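Local coordinates for pyruvate kinase (Pseudomonas aeruginosa, PDB 6QXL), which probably catalyses the last step of glycolysis, interconverting phosphoenolpyruvate plus ADP with pyruvate plus ATP, and carries glucose 6-phosphate in a separate pocket of its homotetramer, at residues Ile84-Gly89 with Gly103-Val108; Lys91-Thr96 with Glu143-Val148; Tyr405-Glu410 with Pro425-Ala430; Trp455-Lys460 with Asn471-Leu476. One frame throughout, in Å; residues are numbered along the deposited sequence.

Contact 1: residues Ile84-Gly89 with Gly103-Val108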
# COMPACT_ATOMS: atom_id res chain seq x y z
N ILE A 84 -51.20 4.12 28.64
CA ILE A 84 -51.77 2.78 28.57
C ILE A 84 -50.64 1.77 28.43
O ILE A 84 -49.50 2.12 28.15
CB ILE A 84 -52.76 2.58 27.38
CG1 ILE A 84 -52.04 2.82 26.03
CG2 ILE A 84 -53.95 3.51 27.49
CD1 ILE A 84 -52.70 2.17 24.83
N GLU A 85 -50.98 0.50 28.59
CA GLU A 85 -50.07 -0.61 28.43
C GLU A 85 -50.65 -1.59 27.44
O GLU A 85 -51.81 -1.94 27.53
CB GLU A 85 -49.87 -1.30 29.80
CG GLU A 85 -48.69 -0.77 30.61
CD GLU A 85 -47.35 -1.34 30.17
OE1 GLU A 85 -46.34 -0.74 30.61
OE2 GLU A 85 -47.26 -2.42 29.50
N LEU A 86 -49.82 -2.07 26.52
CA LEU A 86 -50.25 -2.95 25.44
C LEU A 86 -49.47 -4.23 25.46
O LEU A 86 -48.27 -4.22 25.73
CB LEU A 86 -50.09 -2.29 24.06
CG LEU A 86 -50.97 -1.11 23.71
CD1 LEU A 86 -50.45 -0.41 22.44
CD2 LEU A 86 -52.40 -1.60 23.51
N GLN A 87 -50.17 -5.33 25.15
CA GLN A 87 -49.59 -6.66 25.13
C GLN A 87 -49.54 -7.19 23.70
O GLN A 87 -50.34 -6.81 22.84
CB GLN A 87 -50.39 -7.60 26.00
CG GLN A 87 -50.42 -7.17 27.45
CD GLN A 87 -51.08 -8.20 28.34
OE1 GLN A 87 -51.01 -9.44 28.11
NE2 GLN A 87 -51.73 -7.71 29.40
N VAL A 88 -48.62 -8.11 23.48
CA VAL A 88 -48.47 -8.73 22.18
C VAL A 88 -49.80 -9.37 21.79
O VAL A 88 -50.46 -9.99 22.61
CB VAL A 88 -47.33 -9.77 22.18
CG1 VAL A 88 -47.21 -10.41 20.78
CG2 VAL A 88 -46.01 -9.08 22.60
N GLY A 89 -50.22 -9.15 20.54
CA GLY A 89 -51.47 -9.69 20.02
C GLY A 89 -52.66 -8.77 20.16
O GLY A 89 -53.67 -8.98 19.46
N GLY A 103 -57.94 9.33 24.03
CA GLY A 103 -57.31 8.08 23.67
C GLY A 103 -57.67 7.00 24.68
O GLY A 103 -57.84 7.27 25.87
N THR A 104 -57.86 5.78 24.20
CA THR A 104 -58.23 4.68 25.06
C THR A 104 -57.27 3.54 24.85
O THR A 104 -56.28 3.66 24.14
CB THR A 104 -59.66 4.19 24.72
OG1 THR A 104 -59.62 3.45 23.49
CG2 THR A 104 -60.61 5.38 24.62
N GLN A 105 -57.57 2.41 25.48
CA GLN A 105 -56.81 1.19 25.32
C GLN A 105 -56.91 0.59 23.91
O GLN A 105 -56.14 -0.30 23.57
CB GLN A 105 -57.40 0.19 26.38
CG GLN A 105 -56.79 -1.20 26.43
CD GLN A 105 -55.43 -1.22 27.07
OE1 GLN A 105 -55.09 -0.41 28.00
NE2 GLN A 105 -54.58 -2.12 26.57
N GLU A 106 -57.87 1.06 23.10
CA GLU A 106 -58.11 0.50 21.78
C GLU A 106 -57.81 1.43 20.62
O GLU A 106 -57.61 0.98 19.48
CB GLU A 106 -59.54 0.03 21.66
CG GLU A 106 -59.95 -1.06 22.64
CD GLU A 106 -61.46 -1.19 22.76
OE1 GLU A 106 -62.06 -1.29 21.67
OE2 GLU A 106 -62.05 -1.16 23.90
N VAL A 107 -57.77 2.74 20.87
CA VAL A 107 -57.58 3.70 19.80
C VAL A 107 -57.01 4.99 20.35
O VAL A 107 -57.32 5.38 21.48
CB VAL A 107 -58.92 3.98 19.04
CG1 VAL A 107 -59.98 4.55 19.98
CG2 VAL A 107 -58.69 4.93 17.89
N VAL A 108 -56.20 5.65 19.53
CA VAL A 108 -55.73 7.01 19.80
C VAL A 108 -55.85 7.81 18.52
O VAL A 108 -55.81 7.26 17.41
CB VAL A 108 -54.28 7.02 20.34
CG1 VAL A 108 -53.27 6.58 19.26
CG2 VAL A 108 -53.90 8.40 20.89

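Contact 2: residues Lys91-Thr96 with Glu143-Val148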
# COMPACT_ATOMS: atom_id res chain seq x y z
N LYS A 91 -55.13 -5.54 19.71
CA LYS A 91 -55.53 -4.75 18.56
C LYS A 91 -55.53 -3.28 18.95
O LYS A 91 -55.85 -2.92 20.09
CB LYS A 91 -56.91 -5.15 18.10
CG LYS A 91 -57.06 -6.62 17.76
CD LYS A 91 -56.15 -7.10 16.62
CE LYS A 91 -56.64 -8.52 16.25
NZ LYS A 91 -55.71 -9.07 15.28
N PHE A 92 -55.13 -2.44 18.01
CA PHE A 92 -55.00 -1.03 18.29
C PHE A 92 -55.17 -0.22 17.02
O PHE A 92 -54.79 -0.67 15.94
CB PHE A 92 -53.67 -0.72 18.96
CG PHE A 92 -53.60 0.62 19.58
CD1 PHE A 92 -54.21 0.84 20.81
CD2 PHE A 92 -52.98 1.69 18.94
CE1 PHE A 92 -54.19 2.11 21.39
CE2 PHE A 92 -52.95 2.94 19.52
CZ PHE A 92 -53.55 3.15 20.75
N ARG A 93 -55.72 0.98 17.16
CA ARG A 93 -56.07 1.81 16.01
C ARG A 93 -55.53 3.22 16.14
O ARG A 93 -55.54 3.80 17.23
CB ARG A 93 -57.59 1.89 15.87
CG ARG A 93 -58.25 0.62 15.41
CD ARG A 93 -59.76 0.82 15.27
NE ARG A 93 -60.44 1.12 16.52
CZ ARG A 93 -61.23 2.20 16.76
NH1 ARG A 93 -61.39 3.15 15.86
NH2 ARG A 93 -61.82 2.35 17.92
N PHE A 94 -55.11 3.76 15.00
CA PHE A 94 -54.72 5.15 14.88
C PHE A 94 -55.75 5.83 13.97
O PHE A 94 -55.90 5.41 12.82
CB PHE A 94 -53.33 5.24 14.26
CG PHE A 94 -52.27 4.52 15.04
CD1 PHE A 94 -51.70 5.10 16.15
CD2 PHE A 94 -51.86 3.25 14.66
CE1 PHE A 94 -50.75 4.43 16.88
CE2 PHE A 94 -50.90 2.58 15.42
CZ PHE A 94 -50.35 3.19 16.52
N SER A 95 -56.47 6.84 14.50
CA SER A 95 -57.60 7.40 13.77
C SER A 95 -57.54 8.90 13.68
O SER A 95 -57.43 9.61 14.74
CB SER A 95 -58.95 6.99 14.40
OG SER A 95 -60.04 7.52 13.66
N THR A 96 -57.72 9.43 12.49
CA THR A 96 -57.82 10.87 12.29
C THR A 96 -59.14 11.42 12.73
O THR A 96 -59.26 12.61 12.98
CB THR A 96 -57.61 11.23 10.80
OG1 THR A 96 -58.58 10.58 10.03
CG2 THR A 96 -56.19 10.84 10.33
N GLU A 143 -58.30 5.62 9.26
CA GLU A 143 -57.63 4.94 10.33
C GLU A 143 -56.82 3.76 9.89
O GLU A 143 -57.07 3.18 8.81
CB GLU A 143 -58.62 4.47 11.43
CG GLU A 143 -59.62 3.44 11.08
CD GLU A 143 -60.60 3.14 12.21
OE1 GLU A 143 -61.12 1.98 12.31
OE2 GLU A 143 -60.86 3.98 13.06
N LEU A 144 -55.85 3.38 10.73
CA LEU A 144 -55.07 2.18 10.54
C LEU A 144 -55.41 1.23 11.69
O LEU A 144 -55.38 1.63 12.87
CB LEU A 144 -53.59 2.47 10.56
CG LEU A 144 -53.02 3.34 9.44
CD1 LEU A 144 -51.51 3.52 9.64
CD2 LEU A 144 -53.20 2.77 8.02
N ARG A 145 -55.74 -0.02 11.36
CA ARG A 145 -56.09 -1.02 12.34
C ARG A 145 -54.95 -2.01 12.45
O ARG A 145 -54.61 -2.67 11.46
CB ARG A 145 -57.35 -1.75 11.93
CG ARG A 145 -58.58 -0.87 11.94
CD ARG A 145 -59.74 -1.48 11.19
NE ARG A 145 -60.71 -0.43 10.86
CZ ARG A 145 -61.58 -0.45 9.86
NH1 ARG A 145 -61.71 -1.57 9.15
NH2 ARG A 145 -62.39 0.57 9.70
N CYS A 146 -54.38 -2.11 13.65
CA CYS A 146 -53.11 -2.79 13.83
C CYS A 146 -53.15 -3.90 14.87
O CYS A 146 -54.06 -3.96 15.72
CB CYS A 146 -52.04 -1.77 14.23
SG CYS A 146 -51.91 -0.34 13.12
N ARG A 147 -52.16 -4.77 14.79
CA ARG A 147 -51.87 -5.77 15.81
C ARG A 147 -50.52 -5.45 16.44
O ARG A 147 -49.55 -5.11 15.72
CB ARG A 147 -51.83 -7.16 15.17
CG ARG A 147 -51.86 -8.29 16.17
CD ARG A 147 -51.84 -9.66 15.53
NE ARG A 147 -50.56 -9.99 14.90
CZ ARG A 147 -50.29 -10.02 13.59
NH1 ARG A 147 -51.22 -9.69 12.68
NH2 ARG A 147 -49.08 -10.37 13.18
N VAL A 148 -50.42 -5.56 17.76
CA VAL A 148 -49.17 -5.30 18.46
C VAL A 148 -48.24 -6.51 18.30
O VAL A 148 -48.60 -7.65 18.58
CB VAL A 148 -49.42 -5.01 19.95
CG1 VAL A 148 -48.11 -4.87 20.72
CG2 VAL A 148 -50.31 -3.78 20.11

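Contact 3: residues Tyr405-Glu410 with Pro425-Ala430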
# COMPACT_ATOMS: atom_id res chain seq x y z
N TYR A 405 -6.98 30.89 17.09
CA TYR A 405 -6.84 32.26 17.58
C TYR A 405 -7.82 33.15 16.83
O TYR A 405 -7.72 33.32 15.61
CB TYR A 405 -5.41 32.76 17.37
CG TYR A 405 -4.38 32.21 18.34
CD1 TYR A 405 -4.17 30.85 18.49
CD2 TYR A 405 -3.57 33.06 19.06
CE1 TYR A 405 -3.20 30.37 19.37
CE2 TYR A 405 -2.61 32.57 19.95
CZ TYR A 405 -2.43 31.23 20.09
OH TYR A 405 -1.47 30.75 20.95
N SER A 406 -8.79 33.70 17.55
CA SER A 406 -9.76 34.57 16.93
C SER A 406 -10.21 35.64 17.90
O SER A 406 -10.22 35.44 19.12
CB SER A 406 -10.96 33.76 16.45
OG SER A 406 -11.73 34.51 15.53
N PRO A 407 -10.54 36.82 17.38
CA PRO A 407 -11.10 37.84 18.24
C PRO A 407 -12.61 37.70 18.42
O PRO A 407 -13.14 38.14 19.42
CB PRO A 407 -10.75 39.12 17.49
CG PRO A 407 -10.80 38.72 16.04
CD PRO A 407 -10.28 37.32 16.01
N HIS A 408 -13.28 37.04 17.48
CA HIS A 408 -14.74 36.99 17.45
C HIS A 408 -15.31 35.90 18.35
O HIS A 408 -14.77 34.81 18.44
CB HIS A 408 -15.26 36.81 16.04
CG HIS A 408 -14.68 37.77 15.05
ND1 HIS A 408 -14.22 39.02 15.40
CD2 HIS A 408 -14.45 37.64 13.72
CE1 HIS A 408 -13.75 39.63 14.33
NE2 HIS A 408 -13.87 38.81 13.30
N ARG A 409 -16.45 36.20 18.99
CA ARG A 409 -17.11 35.23 19.86
C ARG A 409 -17.78 34.12 19.04
O ARG A 409 -17.71 32.96 19.41
CB ARG A 409 -18.13 35.90 20.76
CG ARG A 409 -18.82 35.00 21.81
CD ARG A 409 -20.32 35.22 21.95
NE ARG A 409 -21.12 35.26 20.70
CZ ARG A 409 -21.78 34.24 20.14
NH1 ARG A 409 -21.76 33.01 20.69
NH2 ARG A 409 -22.47 34.52 19.00
N GLU A 410 -18.38 34.50 17.92
CA GLU A 410 -18.99 33.56 16.97
C GLU A 410 -17.99 32.43 16.64
O GLU A 410 -18.34 31.25 16.71
CB GLU A 410 -19.38 34.33 15.71
CG GLU A 410 -20.24 33.67 14.70
CD GLU A 410 -20.40 34.52 13.41
OE1 GLU A 410 -20.08 35.74 13.39
OE2 GLU A 410 -20.84 33.93 12.38
N PRO A 425 -8.67 33.23 22.66
CA PRO A 425 -9.11 34.57 22.22
C PRO A 425 -7.89 35.47 22.01
O PRO A 425 -6.93 35.44 22.83
CB PRO A 425 -9.98 35.06 23.38
CG PRO A 425 -10.19 33.89 24.26
CD PRO A 425 -8.99 32.99 24.07
N PHE A 426 -7.91 36.20 20.89
CA PHE A 426 -6.73 36.89 20.41
C PHE A 426 -7.12 37.82 19.28
O PHE A 426 -7.92 37.44 18.40
CB PHE A 426 -5.70 35.87 19.95
CG PHE A 426 -4.35 36.43 19.60
CD1 PHE A 426 -4.08 36.78 18.30
CD2 PHE A 426 -3.33 36.51 20.57
CE1 PHE A 426 -2.81 37.27 17.95
CE2 PHE A 426 -2.08 36.96 20.22
CZ PHE A 426 -1.80 37.31 18.92
N ASP A 427 -6.58 39.04 19.33
CA ASP A 427 -6.86 40.06 18.32
C ASP A 427 -5.55 40.57 17.74
O ASP A 427 -4.96 41.51 18.28
CB ASP A 427 -7.66 41.24 18.87
CG ASP A 427 -8.21 42.14 17.76
OD1 ASP A 427 -7.91 41.88 16.57
OD2 ASP A 427 -8.96 43.09 18.09
N PRO A 428 -5.11 39.99 16.60
CA PRO A 428 -3.84 40.42 16.04
C PRO A 428 -3.87 41.87 15.48
O PRO A 428 -2.85 42.57 15.59
CB PRO A 428 -3.57 39.38 14.94
CG PRO A 428 -4.93 39.00 14.47
CD PRO A 428 -5.83 39.09 15.68
N ALA A 429 -5.00 42.31 14.94
CA ALA A 429 -5.12 43.67 14.36
C ALA A 429 -4.85 44.78 15.38
O ALA A 429 -4.33 45.83 15.03
CB ALA A 429 -6.50 43.87 13.72
N ALA A 430 -5.16 44.54 16.64
CA ALA A 430 -4.94 45.52 17.70
C ALA A 430 -3.56 45.43 18.31
O ALA A 430 -3.37 45.85 19.44
CB ALA A 430 -6.01 45.36 18.77

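Contact 4: residues Trp455-Lys460 with Asn471-Leu476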
# COMPACT_ATOMS: atom_id res chain seq x y z
N TRP A 455 8.99 23.68 19.29
CA TRP A 455 8.66 24.36 18.04
C TRP A 455 7.16 24.47 17.86
O TRP A 455 6.40 23.75 18.48
CB TRP A 455 9.24 23.59 16.86
CG TRP A 455 10.70 23.57 16.79
CD1 TRP A 455 11.56 22.75 17.48
CD2 TRP A 455 11.50 24.39 15.96
NE1 TRP A 455 12.86 23.03 17.13
CE2 TRP A 455 12.86 24.03 16.20
CE3 TRP A 455 11.22 25.41 15.04
CZ2 TRP A 455 13.91 24.66 15.56
CZ3 TRP A 455 12.27 26.04 14.40
CH2 TRP A 455 13.61 25.65 14.66
N VAL A 456 6.75 25.33 16.96
CA VAL A 456 5.34 25.64 16.78
C VAL A 456 5.11 26.03 15.33
O VAL A 456 6.01 26.53 14.67
CB VAL A 456 4.94 26.77 17.78
CG1 VAL A 456 4.16 27.95 17.20
CG2 VAL A 456 4.17 26.14 18.89
N ILE A 457 3.89 25.84 14.86
CA ILE A 457 3.51 26.28 13.52
C ILE A 457 2.56 27.45 13.68
O ILE A 457 1.63 27.38 14.48
CB ILE A 457 2.83 25.17 12.70
CG1 ILE A 457 3.85 24.11 12.33
CG2 ILE A 457 2.16 25.74 11.45
CD1 ILE A 457 3.28 22.95 11.54
N LEU A 458 2.78 28.51 12.91
CA LEU A 458 1.84 29.61 12.88
C LEU A 458 1.35 29.76 11.47
O LEU A 458 2.14 29.74 10.53
CB LEU A 458 2.52 30.89 13.36
CG LEU A 458 1.57 32.07 13.63
CD1 LEU A 458 2.14 32.94 14.72
CD2 LEU A 458 1.28 32.91 12.40
N THR A 459 0.04 29.92 11.31
CA THR A 459 -0.55 30.20 10.01
C THR A 459 -1.33 31.48 10.06
O THR A 459 -1.94 31.80 11.08
CB THR A 459 -1.50 29.06 9.51
OG1 THR A 459 -2.67 28.99 10.34
CG2 THR A 459 -0.77 27.70 9.53
N LYS A 460 -1.31 32.21 8.95
CA LYS A 460 -2.02 33.47 8.86
C LYS A 460 -2.11 33.88 7.40
O LYS A 460 -1.62 33.17 6.51
CB LYS A 460 -1.30 34.54 9.66
CG LYS A 460 0.05 34.93 9.11
CD LYS A 460 0.68 36.09 9.87
CE LYS A 460 1.90 36.53 9.04
NZ LYS A 460 2.79 37.46 9.75
N ASN A 471 -2.60 32.26 3.86
CA ASN A 471 -1.65 31.93 2.81
C ASN A 471 -0.21 31.74 3.28
O ASN A 471 0.68 31.71 2.45
CB ASN A 471 -1.72 32.99 1.73
CG ASN A 471 -1.13 34.34 2.17
OD1 ASN A 471 -0.67 34.52 3.33
ND2 ASN A 471 -1.10 35.27 1.23
N THR A 472 0.03 31.60 4.58
CA THR A 472 1.38 31.59 5.08
C THR A 472 1.51 30.55 6.17
O THR A 472 0.62 30.40 6.99
CB THR A 472 1.76 32.99 5.66
OG1 THR A 472 1.54 34.00 4.65
CG2 THR A 472 3.21 33.04 6.17
N MET A 473 2.65 29.87 6.22
CA MET A 473 2.93 28.90 7.26
C MET A 473 4.32 29.18 7.74
O MET A 473 5.23 29.22 6.93
CB MET A 473 2.86 27.47 6.69
CG MET A 473 3.09 26.36 7.72
SD MET A 473 3.24 24.71 7.02
CE MET A 473 5.02 24.61 6.87
N LYS A 474 4.49 29.35 9.04
CA LYS A 474 5.80 29.60 9.63
C LYS A 474 6.06 28.55 10.66
O LYS A 474 5.16 28.11 11.35
CB LYS A 474 5.87 30.98 10.32
CG LYS A 474 5.93 32.19 9.39
CD LYS A 474 5.78 33.51 10.14
CE LYS A 474 6.60 34.69 9.56
NZ LYS A 474 7.90 34.78 10.28
N VAL A 475 7.31 28.16 10.80
CA VAL A 475 7.73 27.22 11.83
C VAL A 475 8.69 27.98 12.76
O VAL A 475 9.76 28.41 12.33
CB VAL A 475 8.40 25.98 11.20
CG1 VAL A 475 8.96 25.03 12.24
CG2 VAL A 475 7.41 25.27 10.31
N LEU A 476 8.29 28.14 14.01
CA LEU A 476 8.96 29.02 14.96
C LEU A 476 9.48 28.26 16.15
O LEU A 476 8.85 27.31 16.60
CB LEU A 476 8.01 30.11 15.42
CG LEU A 476 7.26 30.85 14.31
CD1 LEU A 476 6.22 31.81 14.92
CD2 LEU A 476 8.22 31.58 13.39

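Contact 1: residues Ile84-Gly89 with Gly103-Val108
In the small beta domain that pyruvate kinases insert into their TIM barrel, the side chain of Gln105, on the turn leading into strand 107-109, reaches the edge of strand 83-86 and bonds to Glu85. Amide nitrogen NE2 of Gln105 donates to carbonyl O of Glu85 over 2.9 Å; the bond is nearly straight, 169° at the hydrogen, and the acceptor lies almost in the plane of the amide. With CG anti to the backbone N (chi1 180°) and a bend at chi2, the Gln105 chain carries its amide across to the strand. Apolar neighbours flank the amide: Leu86 CD2 lies 3.8 Å from Gln105 NE2, while Ile84 CB approaches Gln105 OE1 at 3.8 Å. The CD1 methyl of Ile84 also meets the carbonyl O of Thr104 at 3.9 Å. Behind the glutamine, the turn is tied by Thr104, whose OG1 accepts from the backbone N of Glu106 at 3.0 Å in an ST turn. Threonine suits this place because its short hydroxyl folds back on the turn, whereas glutamine has the length and the neutral N-H needed to reach a main-chain carbonyl. Strand 83-86 pairs with strand 152-155 through Ile84 and Leu86, while Glu85 O is taken by the Gln105 amide. The chemistry is that of one directional bond, partly sheltered by aliphatic carbon, between a surface turn and a two-stranded ribbon.

Contact 2: residues Lys91-Thr96 with Glu143-Val148
Strands 91-95 and 143-148 run antiparallel, their axes 4.6 Å apart at the closest, and the hydrogen-bonded pairs Phe92-Cys146 and Phe94-Leu144 each exchange two backbone bonds, the shortest from Cys146 N to Phe92 O at 2.7 Å. On the face carrying Arg93, Glu143 and Arg145, one carboxylate serves two arginines. Arg93 NH1 meets Glu143 OE2 on its syn side at 3.0 Å, with the two flat groups turned 49° apart. Arg145 comes side-on to the other oxygen: its NE bonds to Glu143 OE1 at 2.8 Å on the anti lone pair, and NH2 reaches the same atom from above the carboxylate plane. The two arginine stems lie side by side, Arg93 CG 3.8 Å from Arg145 CG. The shared glutamate probably offsets their like charges, and Arg145 NH1 also makes a salt bridge to Glu138. Farther along, Lys91 and Arg147 both reach Glu137 on strand 132-139. The other face is apolar. There Cys146 SG sits at the edge of the Phe94 ring, 3.9 Å from CE2, and Phe92 CD2 lies over one face of that ring, toward the rim. One face of charged residues and one apolar face mark this strand pair in the mixed sheet of the pyruvate kinase beta domain.

Contact 3: residues Tyr405-Glu410 with Pro425-Ala430
The carbonyl O of Ser406 is gripped by two donors, the backbone N of Phe426 at 3.0 Å and the side-chain NE2 of Gln412 from helix 409-414. The Phe426 N-H comes from well above the carbonyl plane, and Pro425 CA adds a CA-H...O contact to the same oxygen at 3.4 Å. These meetings form in the alpha/beta domain, at the C-terminal ends of parallel strands 402-406 and 421-425, where Ser406 pairs with Pro425 in the last bridge. The backbones stay close one residue further, Pro407 beside Asp427, before 405-410 turns into helix 409-414 with His408 at its N-cap position. The carbonyl O of Phe426 faces the ring of Pro407, 3.4 Å from its CD; proline has no N-H to offer, so this approach is packing alone. The Pro407 side chain is about 7 Å from bound glucose 6-phosphate.

The largest side-chain meeting is a T-shaped pair. The edge of Tyr405 points at the face of Phe426, with planes 71° apart and Tyr405 CD2 3.5 Å from Phe426 CG. In Phe426, chi1 of -172° swings the ring to the Tyr405 side, and chi2 near -93° turns its face to the tyrosine edge. Helix 436-446 adjoins both rings: Ala439 and Ala440 pack on Phe426, and Tyr405 OH bonds to the carbonyl O of Ala440. Tyrosine thus suits a position that needs an aromatic edge and a polar end. The chemistry implies a strand end held by a carbonyl oxygen that accepts from two donors and by an aromatic pair.

Contact 4: residues Trp455-Lys460 with Asn471-Leu476
Backbone hydrogen bonds bind strands 455-461 and 470-477 into an antiparallel hairpin. Val456 and Leu476 exchange two, as do Leu458 and Lys474, the shortest running from Lys474 N to Leu458 O at 2.8 Å. At the far end Lys460 O accepts from Asn471 N at 3.0 Å and weakly from Thr472 N, the mark of a classic beta bulge, where two residues face one. Thr472 OG1 donates to Asn471 OD1 at 2.6 Å within the bulge, and Asn471 ND2 bonds to Asp462.

Apolar contacts are found on both faces. On the face of Ile457, Thr459, Met473 and Val475, chi1 of -178° carries Met473 CG over to Ile457 CG2, 3.9 Å away, and the methionine also packs on helix 359-373. Val475 CG1 lies 3.6 Å from Trp455 CE3, while the indole stacks on His477. On the other face Leu458 CB meets Leu476 CD1 at 4.1 Å. Branched and long aliphatic residues suit a strand pair so largely buried.

Charged contacts lead outward. Residues 472-474 pair antiparallel with a strand of a second subunit, and Lys474 NZ makes a salt bridge to Asp462 of that chain. Lys460 comes within about 4 Å of bound glucose 6-phosphate. The chemistry therefore implies a largely apolar hairpin whose two lysines, on the Leu458 face, are differently placed: Lys474 holds an acid of the second subunit, while Lys460 lies near the sugar phosphate.

Along the chain contacts 1 and 2 interlock, their segments alternating, and contacts 3 and 4 then follow in series. The first pair lies in the beta domain inserted in the barrel, with centres 9 Å apart; strands 91-95 and 107-109 are neighbours in one sheet, and Arg93 N probably bonds to Glu106 O. Contacts 3 and 4, their centres 58 to 65 Å away on the opposite side of the chain's centre, share the five-stranded mixed sheet of the alpha/beta domain, at its 421-425 and 470-477 sides, 17 Å from centre to centre. Beyond strand 470-477 this sheet continues into a second subunit, so sugar phosphate and interface share one domain.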